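PDB 3R4S: botulinum neurotoxin type C1 from Clostridium botulinum, which is the receptor-binding part of a neurotoxin protease and binds gangliosides, on which entry into nerve cells depends. Local coordinates for residues Phe356-Met361 / Ser369-Ser374. Sequence-based numbering, arbitrary orientation.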
loop_
_atom_site.group_PDB
_atom_site.type_symbol
_atom_site.label_atom_id
_atom_site.label_comp_id
_atom_site.label_asym_id
_atom_site.label_seq_id
_atom_site.Cartn_x
_atom_site.Cartn_y
_atom_site.Cartn_z
ATOM N N PHE A 356 -4.838 -3.448 23.773
ATOM C CA PHE A 356 -5.214 -2.425 22.793
ATOM C C PHE A 356 -6.268 -2.933 21.801
ATOM O O PHE A 356 -6.492 -4.153 21.670
ATOM C CB PHE A 356 -3.980 -1.920 22.037
ATOM C CG PHE A 356 -2.986 -1.211 22.918
ATOM C CD1 PHE A 356 -3.107 0.148 23.159
ATOM C CD2 PHE A 356 -1.950 -1.913 23.529
ATOM C CE1 PHE A 356 -2.206 0.812 23.981
ATOM C CE2 PHE A 356 -1.046 -1.262 24.350
ATOM C CZ PHE A 356 -1.170 0.103 24.581
ATOM N N GLN A 357 -6.928 -1.992 21.123
ATOM C CA GLN A 357 -7.854 -2.327 20.032
ATOM C C GLN A 357 -7.421 -1.583 18.779
ATOM O O GLN A 357 -7.111 -0.392 18.840
ATOM C CB GLN A 357 -9.290 -1.942 20.387
ATOM C CG GLN A 357 -10.312 -2.312 19.291
ATOM C CD GLN A 357 -11.762 -2.032 19.694
ATOM O OE1 GLN A 357 -12.143 -0.885 19.913
ATOM N NE2 GLN A 357 -12.579 -3.085 19.759
ATOM N N ILE A 358 -7.391 -2.285 17.647
ATOM C CA ILE A 358 -6.899 -1.709 16.395
ATOM C C ILE A 358 -8.022 -1.362 15.410
ATOM O O ILE A 358 -9.073 -1.993 15.414
ATOM C CB ILE A 358 -5.844 -2.617 15.716
ATOM C CG1 ILE A 358 -5.030 -1.812 14.704
ATOM C CG2 ILE A 358 -6.514 -3.853 15.075
ATOM C CD1 ILE A 358 -3.692 -2.453 14.347
ATOM N N GLN A 359 -7.792 -0.330 14.597
ATOM C CA GLN A 359 -8.689 0.033 13.502
ATOM C C GLN A 359 -7.824 0.424 12.312
ATOM O O GLN A 359 -6.775 1.048 12.491
ATOM C CB GLN A 359 -9.588 1.221 13.885
ATOM C CG GLN A 359 -10.512 0.964 15.091
ATOM C CD GLN A 359 -11.634 -0.007 14.761
ATOM O OE1 GLN A 359 -11.799 -0.389 13.611
ATOM N NE2 GLN A 359 -12.409 -0.408 15.767
ATOM N N PRO A 360 -8.256 0.060 11.093
ATOM C CA PRO A 360 -7.502 0.426 9.892
ATOM C C PRO A 360 -7.574 1.926 9.681
ATOM O O PRO A 360 -8.565 2.534 10.069
ATOM C CB PRO A 360 -8.261 -0.295 8.760
ATOM C CG PRO A 360 -9.662 -0.412 9.273
ATOM C CD PRO A 360 -9.514 -0.641 10.767
ATOM N N MET A 361 -6.533 2.512 9.100
ATOM C CA MET A 361 -6.516 3.941 8.801
ATOM C C MET A 361 -5.704 4.126 7.541
ATOM O O MET A 361 -4.487 4.317 7.579
ATOM C CB MET A 361 -5.924 4.747 9.954
ATOM C CG MET A 361 -5.782 6.256 9.676
ATOM S SD MET A 361 -7.287 7.052 9.060
ATOM C CE MET A 361 -8.436 6.764 10.385
ATOM N N SER A 369 -2.816 2.537 10.693
ATOM C CA SER A 369 -3.839 2.150 11.642
ATOM C C SER A 369 -3.919 3.150 12.775
ATOM O O SER A 369 -3.039 3.995 12.957
ATOM C CB SER A 369 -3.532 0.756 12.212
ATOM O OG SER A 369 -2.275 0.761 12.898
ATOM N N GLN A 370 -5.001 3.057 13.530
ATOM C CA GLN A 370 -5.111 3.765 14.785
ATOM C C GLN A 370 -5.243 2.704 15.857
ATOM O O GLN A 370 -5.849 1.645 15.631
ATOM C CB GLN A 370 -6.302 4.716 14.792
ATOM C CG GLN A 370 -6.100 5.942 13.906
ATOM C CD GLN A 370 -7.231 6.939 14.041
ATOM O OE1 GLN A 370 -8.387 6.579 13.905
ATOM N NE2 GLN A 370 -6.898 8.199 14.329
ATOM N N ILE A 371 -4.637 2.969 17.009
ATOM C CA ILE A 371 -4.554 1.965 18.058
ATOM C C ILE A 371 -5.041 2.575 19.355
ATOM O O ILE A 371 -4.529 3.598 19.817
ATOM C CB ILE A 371 -3.124 1.432 18.190
ATOM C CG1 ILE A 371 -2.628 0.938 16.828
ATOM C CG2 ILE A 371 -3.057 0.311 19.240
ATOM C CD1 ILE A 371 -1.120 0.678 16.773
ATOM N N PHE A 372 -6.069 1.956 19.913
ATOM C CA PHE A 372 -6.778 2.519 21.033
ATOM C C PHE A 372 -6.534 1.665 22.266
ATOM O O PHE A 372 -6.531 0.434 22.179
ATOM C CB PHE A 372 -8.276 2.548 20.731
ATOM C CG PHE A 372 -8.644 3.438 19.572
ATOM C CD1 PHE A 372 -9.018 4.761 19.787
ATOM C CD2 PHE A 372 -8.589 2.960 18.271
ATOM C CE1 PHE A 372 -9.349 5.586 18.723
ATOM C CE2 PHE A 372 -8.926 3.776 17.194
ATOM C CZ PHE A 372 -9.309 5.088 17.419
ATOM N N LYS A 373 -6.338 2.322 23.406
ATOM C CA LYS A 373 -6.230 1.626 24.687
ATOM C C LYS A 373 -7.579 1.031 25.058
ATOM O O LYS A 373 -8.600 1.720 25.030
ATOM C CB LYS A 373 -5.756 2.569 25.789
ATOM C CG LYS A 373 -5.496 1.839 27.113
ATOM C CD LYS A 373 -4.242 0.949 27.024
ATOM C CE LYS A 373 -4.113 0.031 28.248
ATOM N NZ LYS A 373 -5.111 -1.086 28.205
ATOM N N SER A 374 -7.582 -0.254 25.398
ATOM C CA SER A 374 -8.821 -0.998 25.545
ATOM C C SER A 374 -8.784 -1.892 26.771
ATOM O O SER A 374 -7.711 -2.244 27.240
ATOM C CB SER A 374 -9.016 -1.871 24.302
ATOM O OG SER A 374 -10.181 -2.675 24.387
#
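F356 lies against I371 and K373 on the neighbouring antiparallel strand. Its CB meets I371 CG2 at 3.7 Å; CG stays near that methyl and F372 O; CD1 borders the same carbonyl oxygen, which sits at the ring edge, and K373 CA; CE1 reaches K373 CD at 3.7 Å, and CZ ends near the same methylene. CG lies opposite the carbonyl carbon and beside the backbone N (chi1 -64°), a turn that carries the ring past F372 O to the lysine chain. Two bends in the K373 chain lay CD by the ring and turn NZ, at most weakly attracted to it, back to the carbonyls of D352 and I355. Segments 356-361 and 369-374 belong to the two arms of a beta hairpin in the C-terminal receptor-binding region, a beta-trefoil-type fold, flanked by strands 307-314 and 381-392. Two hydrogen-bonded pairs join the arms: Q357 N donates to F372 O (2.7 Å) and F372 N to Q357 O (2.8 Å), both in the carbonyl planes; Q359 and Q370 exchange a second pair of bonds. On the face bearing these residues, Q359 CG touches F372 CE2 at 3.9 Å, the amide plane turned 69° from the ring. Q357 O approaches that ring in plane at its edge. Nearer the turn, M361 CE comes within 3.5 Å of Q370 OE1, while Q370 NE2 bonds T422 OG1 and L417 O. On the opposite face, which carries I358 and I371, I358 CD1 lies over S369 CB and OG; the hydroxyl is hydrogen-bonded to W424 O.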